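Local coordinates for protection of telomeres protein 1 (Schizosaccharomyces pombe, PDB 5USB) that binds single-stranded telomeric DNA at the consensus GGTTAC, protects the 3' telomeric overhang and regulates telomerase and telomere length, at residues Asn41-Pro49 against Gly58-Arg66; Cys15-Lys23 against Thr32-Glu40. The protein carries 1 engineered substitution. All blocks are in the same frame, centred on the assembly; numbering follows the deposited sequence. Where two conformers were deposited one is given.

Both contacts belong to the second DNA-binding part of Pot1, an OB-fold domain crystallised with a single-stranded RNA/DNA chimera. In contact 2, strands 14-26 and 31-36 form a hairpin of the barrel. In contact 1, the connection from strand 31-36 to strand 65-69 folds back on itself. The centres of the two contacts lie 11 Å apart, and they touch where strand 31-36 meets strand 65-69: Ile65 N is 2.9 Å from Val35 O, and Phe63 O is 2.6 Å from Thr36 OG1. Each contact also reaches the bound strand. Contact 1 meets DT4 and DA5 of chain B, while Lys23 of contact 2 holds DG7 of chain B.

Contact 1: Asn41-Pro49 against Gly58-Arg66; sequences NELFFPMSP and GPFGRFSIR. With nucleotides of chain B.
Arg62 and Phe44 meet through a side-chain hydrogen bond: Arg62 NH1 donates to Phe44 O at 2.8 Å. The carbonyl sits near the guanidinium edge, tilted 16° from its plane. Glu42 O lies over one guanidinium face and Pro46 CD over the other. A leucine in its place would remove the guanidinium, which would probably leave Phe44 O without its donor and open a gap between Glu42 O and Pro46 CD. Asn41 N donates to Arg62 O, and Met47 pairs with Gly61 in a single antiparallel bridge, with Gly61 N to Met47 O at 2.9 Å. Two waters link Phe45 to Ser64.

This long connection leads into strand 65-69 of the OB-fold barrel, and both reach the bound strand. The DA5 base of chain B is sandwiched between the Phe45 ring and the Arg66 guanidinium. With CG anti to the backbone N (chi1 -176°), Phe45 brings its CD1 3.4 Å from N7 of DA5. Arg66 NH1 donates to O2 of DT4 of chain B at 3.1 Å.

Two CH-pi contacts follow. Ile65 CB lies over the Phe44 ring, 4.0 Å from its centroid, and Asn41 CB covers the opposite face. Pro49 CB lies over the Phe60 ring, 3.8 Å from its centroid.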
loop_
_atom_site.group_PDB
_atom_site.type_symbol
_atom_site.label_atom_id
_atom_site.label_comp_id
_atom_site.label_asym_id
_atom_site.label_seq_id
_atom_site.Cartn_x
_atom_site.Cartn_y
_atom_site.Cartn_z
ATOM N N ASN A 41 -1.597 -2.610 11.865
ATOM C CA ASN A 41 -2.935 -3.144 11.663
ATOM C C ASN A 41 -2.942 -4.629 11.955
ATOM O O ASN A 41 -2.160 -5.373 11.373
ATOM C CB ASN A 41 -3.405 -2.895 10.237
ATOM C CG ASN A 41 -4.867 -3.189 10.037
ATOM O OD1 ASN A 41 -5.343 -4.284 10.307
ATOM N ND2 ASN A 41 -5.584 -2.215 9.528
ATOM N N GLU A 42 -3.852 -5.067 12.835
ATOM C CA GLU A 42 -3.819 -6.443 13.288
ATOM C C GLU A 42 -4.084 -7.468 12.191
ATOM O O GLU A 42 -3.812 -8.650 12.425
ATOM C CB GLU A 42 -4.820 -6.637 14.440
ATOM C CG GLU A 42 -6.267 -6.496 14.053
ATOM C CD GLU A 42 -7.213 -6.825 15.211
ATOM O OE1 GLU A 42 -6.775 -6.732 16.379
ATOM O OE2 GLU A 42 -8.382 -7.188 14.949
ATOM N N LEU A 43 -4.580 -7.065 10.998
ATOM C CA LEU A 43 -4.808 -7.986 9.898
ATOM C C LEU A 43 -3.732 -7.916 8.812
ATOM O O LEU A 43 -3.802 -8.666 7.840
ATOM C CB LEU A 43 -6.174 -7.742 9.263
ATOM C CG LEU A 43 -7.366 -7.863 10.206
ATOM C CD1 LEU A 43 -8.601 -7.497 9.467
ATOM C CD2 LEU A 43 -7.451 -9.280 10.698
ATOM N N PHE A 44 -2.707 -7.081 8.983
ATOM C CA PHE A 44 -1.583 -7.115 8.063
ATOM C C PHE A 44 -0.704 -8.340 8.344
ATOM O O PHE A 44 -0.685 -8.893 9.451
ATOM C CB PHE A 44 -0.749 -5.825 8.188
ATOM C CG PHE A 44 -1.430 -4.551 7.738
ATOM C CD1 PHE A 44 -2.651 -4.544 7.089
ATOM C CD2 PHE A 44 -0.815 -3.331 7.958
ATOM C CE1 PHE A 44 -3.222 -3.354 6.656
ATOM C CE2 PHE A 44 -1.390 -2.147 7.513
ATOM C CZ PHE A 44 -2.625 -2.163 6.890
ATOM N N PHE A 45 0.055 -8.755 7.348
ATOM C CA PHE A 45 0.939 -9.893 7.530
ATOM C C PHE A 45 2.104 -9.516 8.442
ATOM O O PHE A 45 2.697 -8.439 8.295
ATOM C CB PHE A 45 1.472 -10.348 6.177
ATOM C CG PHE A 45 2.331 -11.598 6.253
ATOM C CD1 PHE A 45 1.737 -12.844 6.279
ATOM C CD2 PHE A 45 3.705 -11.526 6.356
ATOM C CE1 PHE A 45 2.508 -13.987 6.395
ATOM C CE2 PHE A 45 4.462 -12.650 6.446
ATOM C CZ PHE A 45 3.873 -13.888 6.487
ATOM N N PRO A 46 2.492 -10.383 9.388
ATOM C CA PRO A 46 3.650 -10.050 10.214
ATOM C C PRO A 46 4.963 -10.336 9.514
ATOM O O PRO A 46 5.366 -11.501 9.362
ATOM C CB PRO A 46 3.458 -10.935 11.457
ATOM C CG PRO A 46 2.674 -12.106 10.960
ATOM C CD PRO A 46 1.814 -11.605 9.844
ATOM N N MET A 47 5.627 -9.271 9.052
ATOM C CA MET A 47 6.879 -9.430 8.329
ATOM C C MET A 47 8.009 -9.826 9.283
ATOM O O MET A 47 8.286 -9.130 10.264
ATOM C CB MET A 47 7.207 -8.128 7.581
ATOM C CG MET A 47 6.227 -7.808 6.464
ATOM S SD MET A 47 6.256 -9.003 5.102
ATOM C CE MET A 47 7.933 -8.873 4.599
ATOM N N SER A 48 8.667 -10.917 8.972
ATOM C CA SER A 48 9.665 -11.495 9.876
ATOM C C SER A 48 11.053 -10.897 9.648
ATOM O O SER A 48 11.529 -10.863 8.506
ATOM C CB SER A 48 9.734 -13.012 9.689
ATOM O OG SER A 48 10.786 -13.563 10.476
ATOM N N PRO A 49 11.738 -10.475 10.719
ATOM C CA PRO A 49 13.156 -10.092 10.626
ATOM C C PRO A 49 14.119 -11.271 10.480
ATOM O O PRO A 49 15.336 -11.048 10.313
ATOM C CB PRO A 49 13.377 -9.337 11.935
ATOM C CG PRO A 49 12.383 -9.910 12.876
ATOM C CD PRO A 49 11.234 -10.419 12.112
ATOM N N GLY A 58 12.542 -3.656 6.548
ATOM C CA GLY A 58 11.592 -3.144 7.502
ATOM C C GLY A 58 10.482 -2.469 6.731
ATOM O O GLY A 58 10.615 -2.234 5.528
ATOM N N PRO A 59 9.396 -2.123 7.424
ATOM C CA PRO A 59 9.198 -2.378 8.849
ATOM C C PRO A 59 8.833 -3.838 9.126
ATOM O O PRO A 59 8.311 -4.509 8.258
ATOM C CB PRO A 59 8.049 -1.444 9.194
ATOM C CG PRO A 59 7.292 -1.331 7.931
ATOM C CD PRO A 59 8.317 -1.305 6.865
ATOM N N PHE A 60 9.078 -4.318 10.346
ATOM C CA PHE A 60 8.758 -5.693 10.692
ATOM C C PHE A 60 7.462 -5.752 11.492
ATOM O O PHE A 60 7.000 -4.745 12.041
ATOM C CB PHE A 60 9.931 -6.336 11.455
ATOM C CG PHE A 60 11.173 -6.413 10.610
ATOM C CD1 PHE A 60 11.215 -7.276 9.538
ATOM C CD2 PHE A 60 12.239 -5.556 10.811
ATOM C CE1 PHE A 60 12.326 -7.341 8.702
ATOM C CE2 PHE A 60 13.345 -5.626 9.975
ATOM C CZ PHE A 60 13.360 -6.512 8.913
ATOM N N GLY A 61 6.853 -6.945 11.528
ATOM C CA GLY A 61 5.537 -7.061 12.109
ATOM C C GLY A 61 4.479 -6.563 11.150
ATOM O O GLY A 61 4.716 -6.515 9.948
ATOM N N ARG A 62 3.292 -6.267 11.703
ATOM C CA ARG A 62 2.066 -6.023 10.926
ATOM C C ARG A 62 1.913 -4.544 10.574
ATOM O O ARG A 62 0.972 -3.876 10.990
ATOM C CB ARG A 62 0.842 -6.526 11.682
ATOM C CG ARG A 62 0.914 -7.951 12.133
ATOM C CD ARG A 62 -0.431 -8.358 12.668
ATOM N NE ARG A 62 -0.537 -9.683 13.297
ATOM C CZ ARG A 62 -1.081 -10.745 12.728
ATOM N NH1 ARG A 62 -1.491 -10.691 11.461
ATOM N NH2 ARG A 62 -1.221 -11.874 13.434
ATOM N N PHE A 63 2.850 -4.048 9.756
ATOM C CA PHE A 63 2.944 -2.626 9.448
ATOM C C PHE A 63 2.820 -2.275 7.969
ATOM O O PHE A 63 2.864 -1.090 7.641
ATOM C CB PHE A 63 4.276 -2.046 9.974
ATOM C CG PHE A 63 4.260 -1.729 11.457
ATOM C CD1 PHE A 63 4.491 -2.706 12.418
ATOM C CD2 PHE A 63 4.024 -0.431 11.881
ATOM C CE1 PHE A 63 4.448 -2.384 13.752
ATOM C CE2 PHE A 63 4.004 -0.123 13.211
ATOM C CZ PHE A 63 4.204 -1.082 14.124
ATOM N N SER A 64 2.668 -3.245 7.079
ATOM C CA SER A 64 2.578 -2.966 5.646
ATOM C C SER A 64 1.430 -3.756 5.032
ATOM O O SER A 64 1.064 -4.837 5.505
ATOM C CB SER A 64 3.891 -3.329 4.933
ATOM O OG SER A 64 4.945 -2.643 5.551
ATOM N N ILE A 65 0.870 -3.225 3.945
ATOM C CA ILE A 65 -0.233 -3.865 3.226
ATOM C C ILE A 65 0.171 -4.076 1.766
ATOM O O ILE A 65 0.817 -3.219 1.163
ATOM C CB ILE A 65 -1.543 -3.056 3.324
ATOM C CG1 ILE A 65 -2.691 -3.897 2.752
ATOM C CG2 ILE A 65 -1.451 -1.685 2.627
ATOM C CD1 ILE A 65 -4.061 -3.338 3.042
ATOM N N ARG A 66 -0.180 -5.234 1.232
ATOM C CA ARG A 66 0.024 -5.557 -0.176
ATOM C C ARG A 66 -1.101 -4.961 -1.002
ATOM O O ARG A 66 -2.261 -5.087 -0.630
ATOM C CB ARG A 66 0.044 -7.073 -0.370
ATOM C CG ARG A 66 -0.035 -7.540 -1.813
ATOM C CD ARG A 66 -0.307 -9.053 -1.844
ATOM N NE ARG A 66 0.825 -9.828 -1.381
ATOM C CZ ARG A 66 0.744 -11.057 -0.887
ATOM N NH1 ARG A 66 -0.428 -11.671 -0.779
ATOM N NH2 ARG A 66 1.846 -11.669 -0.500
ATOM P P DA B 5 5.357 -16.494 1.816
ATOM O OP1 DA B 5 6.280 -17.367 1.125
ATOM O OP2 DA B 5 4.730 -16.874 3.054
ATOM O "O5'" DA B 5 6.119 -15.133 2.083
ATOM C "C5'" DA B 5 6.873 -14.530 1.050
ATOM C "C4'" DA B 5 7.156 -13.103 1.435
ATOM O "O4'" DA B 5 5.928 -12.355 1.382
ATOM C "C3'" DA B 5 7.682 -12.933 2.856
ATOM O "O3'" DA B 5 8.622 -11.860 2.919
ATOM C "C2'" DA B 5 6.418 -12.662 3.651
ATOM C "C1'" DA B 5 5.557 -11.899 2.665
ATOM N N9 DA B 5 4.125 -12.119 2.796
ATOM C C8 DA B 5 3.479 -13.321 2.906
ATOM N N7 DA B 5 2.178 -13.218 2.954
ATOM C C5 DA B 5 1.947 -11.860 2.808
ATOM C C6 DA B 5 0.772 -11.103 2.766
ATOM N N6 DA B 5 -0.447 -11.629 2.858
ATOM N N1 DA B 5 0.891 -9.766 2.636
ATOM C C2 DA B 5 2.113 -9.241 2.553
ATOM N N3 DA B 5 3.290 -9.846 2.572
ATOM C C4 DA B 5 3.138 -11.172 2.702
ATOM P P DT B 4 1.957 -19.524 -3.281
ATOM O OP1 DT B 4 3.256 -20.088 -3.614
ATOM O OP2 DT B 4 0.900 -20.396 -2.809
ATOM O "O5'" DT B 4 2.271 -18.437 -2.163
ATOM C "C5'" DT B 4 3.012 -17.273 -2.486
ATOM C "C4'" DT B 4 3.094 -16.342 -1.301
ATOM O "O4'" DT B 4 1.795 -15.747 -1.069
ATOM C "C3'" DT B 4 3.499 -16.995 0.021
ATOM O "O3'" DT B 4 4.236 -16.049 0.796
ATOM C "C2'" DT B 4 2.161 -17.220 0.697
ATOM C "C1'" DT B 4 1.414 -15.968 0.272
ATOM N N1 DT B 4 -0.054 -16.063 0.313
ATOM C C2 DT B 4 -0.762 -15.030 0.877
ATOM O O2 DT B 4 -0.242 -14.013 1.279
ATOM N N3 DT B 4 -2.118 -15.196 0.859
ATOM C C4 DT B 4 -2.820 -16.283 0.386
ATOM O O4 DT B 4 -4.041 -16.294 0.451
ATOM C C5 DT B 4 -2.017 -17.336 -0.177
ATOM C C7 DT B 4 -2.698 -18.553 -0.722
ATOM C C6 DT B 4 -0.690 -17.185 -0.168
HETATM O O HOH W 1 3.365 -6.109 7.115
HETATM O O HOH W 2 0.412 -7.284 4.957
#

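Contact 2: Cys15-Lys23 against Thr32-Glu40. With nucleotides of chain B.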
loop_
_atom_site.group_PDB
_atom_site.type_symbol
_atom_site.label_atom_id
_atom_site.label_comp_id
_atom_site.label_asym_id
_atom_site.label_seq_id
_atom_site.Cartn_x
_atom_site.Cartn_y
_atom_site.Cartn_z
ATOM N N CYS A 15 -11.431 2.847 0.899
ATOM C CA CYS A 15 -10.687 3.747 1.754
ATOM C C CYS A 15 -9.689 4.532 0.924
ATOM O O CYS A 15 -9.460 4.245 -0.256
ATOM C CB CYS A 15 -9.999 2.985 2.877
ATOM S SG CYS A 15 -8.815 1.780 2.259
ATOM N N SER A 16 -9.133 5.560 1.555
ATOM C CA SER A 16 -8.112 6.410 0.991
ATOM C C SER A 16 -7.019 6.673 2.007
ATOM O O SER A 16 -7.304 6.863 3.186
ATOM C CB SER A 16 -8.727 7.752 0.554
ATOM O OG SER A 16 -9.780 7.552 -0.362
ATOM N N PHE A 17 -5.760 6.707 1.551
ATOM C CA PHE A 17 -4.645 6.875 2.474
ATOM C C PHE A 17 -3.402 7.341 1.734
ATOM O O PHE A 17 -3.272 7.167 0.523
ATOM C CB PHE A 17 -4.350 5.574 3.242
ATOM C CG PHE A 17 -4.138 4.373 2.373
ATOM C CD1 PHE A 17 -2.886 4.094 1.854
ATOM C CD2 PHE A 17 -5.179 3.500 2.123
ATOM C CE1 PHE A 17 -2.694 2.993 1.047
ATOM C CE2 PHE A 17 -4.988 2.372 1.327
ATOM C CZ PHE A 17 -3.734 2.131 0.792
ATOM N N TYR A 18 -2.486 7.907 2.501
ATOM C CA TYR A 18 -1.134 8.238 2.086
ATOM C C TYR A 18 -0.209 7.143 2.615
ATOM O O TYR A 18 -0.397 6.646 3.728
ATOM C CB TYR A 18 -0.705 9.592 2.675
ATOM C CG TYR A 18 -1.399 10.785 2.059
ATOM C CD1 TYR A 18 -0.803 11.432 1.005
ATOM C CD2 TYR A 18 -2.600 11.261 2.554
ATOM C CE1 TYR A 18 -1.407 12.526 0.425
ATOM C CE2 TYR A 18 -3.217 12.348 1.986
ATOM C CZ TYR A 18 -2.624 12.975 0.933
ATOM O OH TYR A 18 -3.225 14.087 0.333
ATOM N N ALA A 19 0.808 6.796 1.843
ATOM C CA ALA A 19 1.716 5.744 2.278
ATOM C C ALA A 19 3.042 5.864 1.550
ATOM O O ALA A 19 3.161 6.527 0.513
ATOM C CB ALA A 19 1.109 4.376 2.030
ATOM N N GLN A 20 4.046 5.206 2.112
ATOM C CA GLN A 20 5.342 5.065 1.478
ATOM C C GLN A 20 5.492 3.653 0.919
ATOM O O GLN A 20 5.098 2.671 1.557
ATOM C CB GLN A 20 6.474 5.354 2.459
ATOM C CG GLN A 20 7.799 5.450 1.729
ATOM C CD GLN A 20 8.939 5.950 2.574
ATOM O OE1 GLN A 20 8.975 5.741 3.779
ATOM N NE2 GLN A 20 9.935 6.551 1.911
ATOM N N VAL A 21 6.027 3.570 -0.296
ATOM C CA VAL A 21 6.214 2.298 -0.978
ATOM C C VAL A 21 7.488 1.650 -0.460
ATOM O O VAL A 21 8.589 2.211 -0.583
ATOM C CB VAL A 21 6.270 2.477 -2.499
ATOM C CG1 VAL A 21 6.526 1.138 -3.166
ATOM C CG2 VAL A 21 5.011 3.078 -2.995
ATOM N N ILE A 22 7.348 0.434 0.050
ATOM C CA ILE A 22 8.481 -0.328 0.557
ATOM C C ILE A 22 9.027 -1.277 -0.487
ATOM O O ILE A 22 10.244 -1.412 -0.623
ATOM C CB ILE A 22 8.079 -1.093 1.837
ATOM C CG1 ILE A 22 7.599 -0.170 2.949
ATOM C CG2 ILE A 22 9.263 -1.933 2.292
ATOM C CD1 ILE A 22 8.624 0.880 3.346
ATOM N N LYS A 23 8.138 -1.921 -1.229
ATOM C CA LYS A 23 8.506 -2.956 -2.174
ATOM C C LYS A 23 7.574 -2.909 -3.372
ATOM O O LYS A 23 6.372 -2.676 -3.221
ATOM C CB LYS A 23 8.419 -4.338 -1.503
ATOM C CG LYS A 23 8.774 -5.503 -2.406
ATOM C CD LYS A 23 8.686 -6.775 -1.619
ATOM C CE LYS A 23 8.796 -7.992 -2.527
ATOM N NZ LYS A 23 10.147 -8.173 -3.025
ATOM N N THR A 32 2.442 -5.348 -8.158
ATOM C CA THR A 32 2.177 -5.410 -6.727
ATOM C C THR A 32 2.998 -4.357 -6.014
ATOM O O THR A 32 4.168 -4.159 -6.330
ATOM C CB THR A 32 2.518 -6.776 -6.190
ATOM O OG1 THR A 32 1.710 -7.749 -6.854
ATOM C CG2 THR A 32 2.294 -6.874 -4.654
ATOM N N LEU A 33 2.387 -3.690 -5.043
ATOM C CA LEU A 33 3.040 -2.734 -4.171
ATOM C C LEU A 33 2.874 -3.195 -2.734
ATOM O O LEU A 33 1.859 -3.773 -2.384
ATOM C CB LEU A 33 2.398 -1.310 -4.268
ATOM C CG LEU A 33 2.339 -0.585 -5.587
ATOM C CD1 LEU A 33 1.407 0.637 -5.439
ATOM C CD2 LEU A 33 3.756 -0.200 -6.052
ATOM N N TYR A 34 3.879 -2.954 -1.910
ATOM C CA TYR A 34 3.774 -3.127 -0.470
ATOM C C TYR A 34 4.014 -1.758 0.126
ATOM O O TYR A 34 5.056 -1.149 -0.163
ATOM C CB TYR A 34 4.817 -4.117 0.065
ATOM C CG TYR A 34 4.666 -5.511 -0.518
ATOM C CD1 TYR A 34 5.087 -5.815 -1.789
ATOM C CD2 TYR A 34 4.043 -6.505 0.221
ATOM C CE1 TYR A 34 4.919 -7.071 -2.307
ATOM C CE2 TYR A 34 3.852 -7.776 -0.310
ATOM C CZ TYR A 34 4.284 -8.031 -1.576
ATOM O OH TYR A 34 4.107 -9.297 -2.101
ATOM N N VAL A 35 3.031 -1.242 0.863
ATOM C CA VAL A 35 3.089 0.127 1.356
ATOM C C VAL A 35 2.828 0.185 2.853
ATOM O O VAL A 35 2.266 -0.733 3.444
ATOM C CB VAL A 35 2.114 1.032 0.603
ATOM C CG1 VAL A 35 2.309 0.854 -0.876
ATOM C CG2 VAL A 35 0.690 0.755 0.995
ATOM N N THR A 36 3.300 1.269 3.467
ATOM C CA THR A 36 3.186 1.479 4.901
ATOM C C THR A 36 2.994 2.955 5.201
ATOM O O THR A 36 3.479 3.813 4.456
ATOM C CB THR A 36 4.454 0.993 5.633
ATOM O OG1 THR A 36 4.275 1.068 7.053
ATOM C CG2 THR A 36 5.637 1.839 5.313
ATOM N N ASP A 37 2.310 3.238 6.336
ATOM C CA ASP A 37 2.396 4.583 6.901
ATOM C C ASP A 37 2.964 4.531 8.314
ATOM O O ASP A 37 2.841 5.507 9.076
ATOM C CB ASP A 37 1.049 5.313 6.844
ATOM C CG ASP A 37 -0.009 4.699 7.699
ATOM O OD1 ASP A 37 0.283 3.736 8.438
ATOM O OD2 ASP A 37 -1.159 5.240 7.689
ATOM N N TYR A 38 3.597 3.410 8.649
ATOM C CA TYR A 38 4.217 3.157 9.953
ATOM C C TYR A 38 3.190 3.158 11.075
ATOM O O TYR A 38 3.482 3.561 12.205
ATOM C CB TYR A 38 5.367 4.147 10.183
ATOM C CG TYR A 38 6.512 3.822 9.267
ATOM C CD1 TYR A 38 7.375 2.791 9.599
ATOM C CD2 TYR A 38 6.692 4.488 8.057
ATOM C CE1 TYR A 38 8.405 2.435 8.788
ATOM C CE2 TYR A 38 7.747 4.120 7.207
ATOM C CZ TYR A 38 8.579 3.077 7.610
ATOM O OH TYR A 38 9.646 2.665 6.844
ATOM N N THR A 39 1.970 2.708 10.775
ATOM C CA THR A 39 0.953 2.407 11.776
ATOM C C THR A 39 0.575 0.937 11.626
ATOM O O THR A 39 0.564 0.389 10.529
ATOM C CB THR A 39 -0.309 3.325 11.699
ATOM O OG1 THR A 39 -1.092 3.006 10.541
ATOM C CG2 THR A 39 0.078 4.824 11.676
ATOM N N GLU A 40 0.297 0.292 12.744
ATOM C CA GLU A 40 0.096 -1.158 12.813
ATOM C C GLU A 40 -1.359 -1.530 12.615
ATOM O O GLU A 40 -2.247 -0.837 13.102
ATOM C CB GLU A 40 0.575 -1.636 14.173
ATOM C CG GLU A 40 0.649 -3.080 14.386
ATOM C CD GLU A 40 1.246 -3.380 15.742
ATOM O OE1 GLU A 40 1.471 -2.414 16.510
ATOM O OE2 GLU A 40 1.524 -4.550 16.006
ATOM P P DG B 7 14.864 -14.676 -1.738
ATOM O OP1 DG B 7 15.452 -16.026 -1.609
ATOM O OP2 DG B 7 15.605 -13.519 -1.310
ATOM O "O5'" DG B 7 14.472 -14.394 -3.256
ATOM C "C5'" DG B 7 14.085 -15.459 -4.102
ATOM C "C4'" DG B 7 13.579 -14.917 -5.413
ATOM O "O4'" DG B 7 12.265 -14.363 -5.206
ATOM C "C3'" DG B 7 14.424 -13.799 -6.030
ATOM O "O3'" DG B 7 14.648 -14.101 -7.394
ATOM C "C2'" DG B 7 13.484 -12.613 -6.070
ATOM C "C1'" DG B 7 12.128 -13.257 -6.050
ATOM N N9 DG B 7 11.112 -12.380 -5.498
ATOM C C8 DG B 7 11.317 -11.269 -4.723
ATOM N N7 DG B 7 10.214 -10.641 -4.427
ATOM C C5 DG B 7 9.223 -11.376 -5.055
ATOM C C6 DG B 7 7.826 -11.168 -5.110
ATOM O O6 DG B 7 7.164 -10.285 -4.572
ATOM N N1 DG B 7 7.190 -12.151 -5.860
ATOM C C2 DG B 7 7.825 -13.190 -6.489
ATOM N N2 DG B 7 7.044 -14.030 -7.170
ATOM N N3 DG B 7 9.130 -13.388 -6.454
ATOM C C4 DG B 7 9.764 -12.449 -5.726
HETATM O O HOH W 3 -1.281 7.461 6.226
HETATM O O HOH W 4 10.417 3.860 4.497
#
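The Lys23 chain runs straight out from the backbone (chi1 180°) as far as CE, which lays its methylenes alongside the Tyr34 ring, Lys23 CB 3.7 Å from Tyr34 CD1. The bend at chi4 (72°) turns NZ to N7 of DG7 of chain B, a 2.8 Å hydrogen bond. Ile22 has CG1 beside its backbone N (chi1 -59°), where CG1 and CD1 both meet Thr36 CG2.

The strands pair antiparallel. Gln20 and Thr36 form a hydrogen-bonded pair, with Gln20 N to Thr36 O at 2.8 Å. Val21 and Val35 follow as a non-hydrogen-bonded pair. Then comes a classic beta bulge: Ile22 and Lys23 both face Tyr34. Tyr34 O takes a bond from Ile22 N at 2.8 Å and a weak one from Lys23 N, while Tyr34 N donates to Lys23 O.

Ala19, Val21 and Val35 pack together, with Ala19 CB 3.8 Å from Val35 CB. Phe17 CE1 comes up to Val35 CG2. At the end of the strand, Thr36 OG1 accepts from Tyr38 N in an ST turn and also bonds to Phe63 O. One water joins Gln20 OE1 to Tyr38 OH, while Gln20 NE2 donates to Gly84 O. Another water joins Tyr18 O to Asp37 OD2.

Within the OB-fold barrel, strand 14-26 also pairs with strand 86-90, and strand 31-36 with strand 65-69. Helix 129-138 packs against Asp37 and Tyr38 through Ile131.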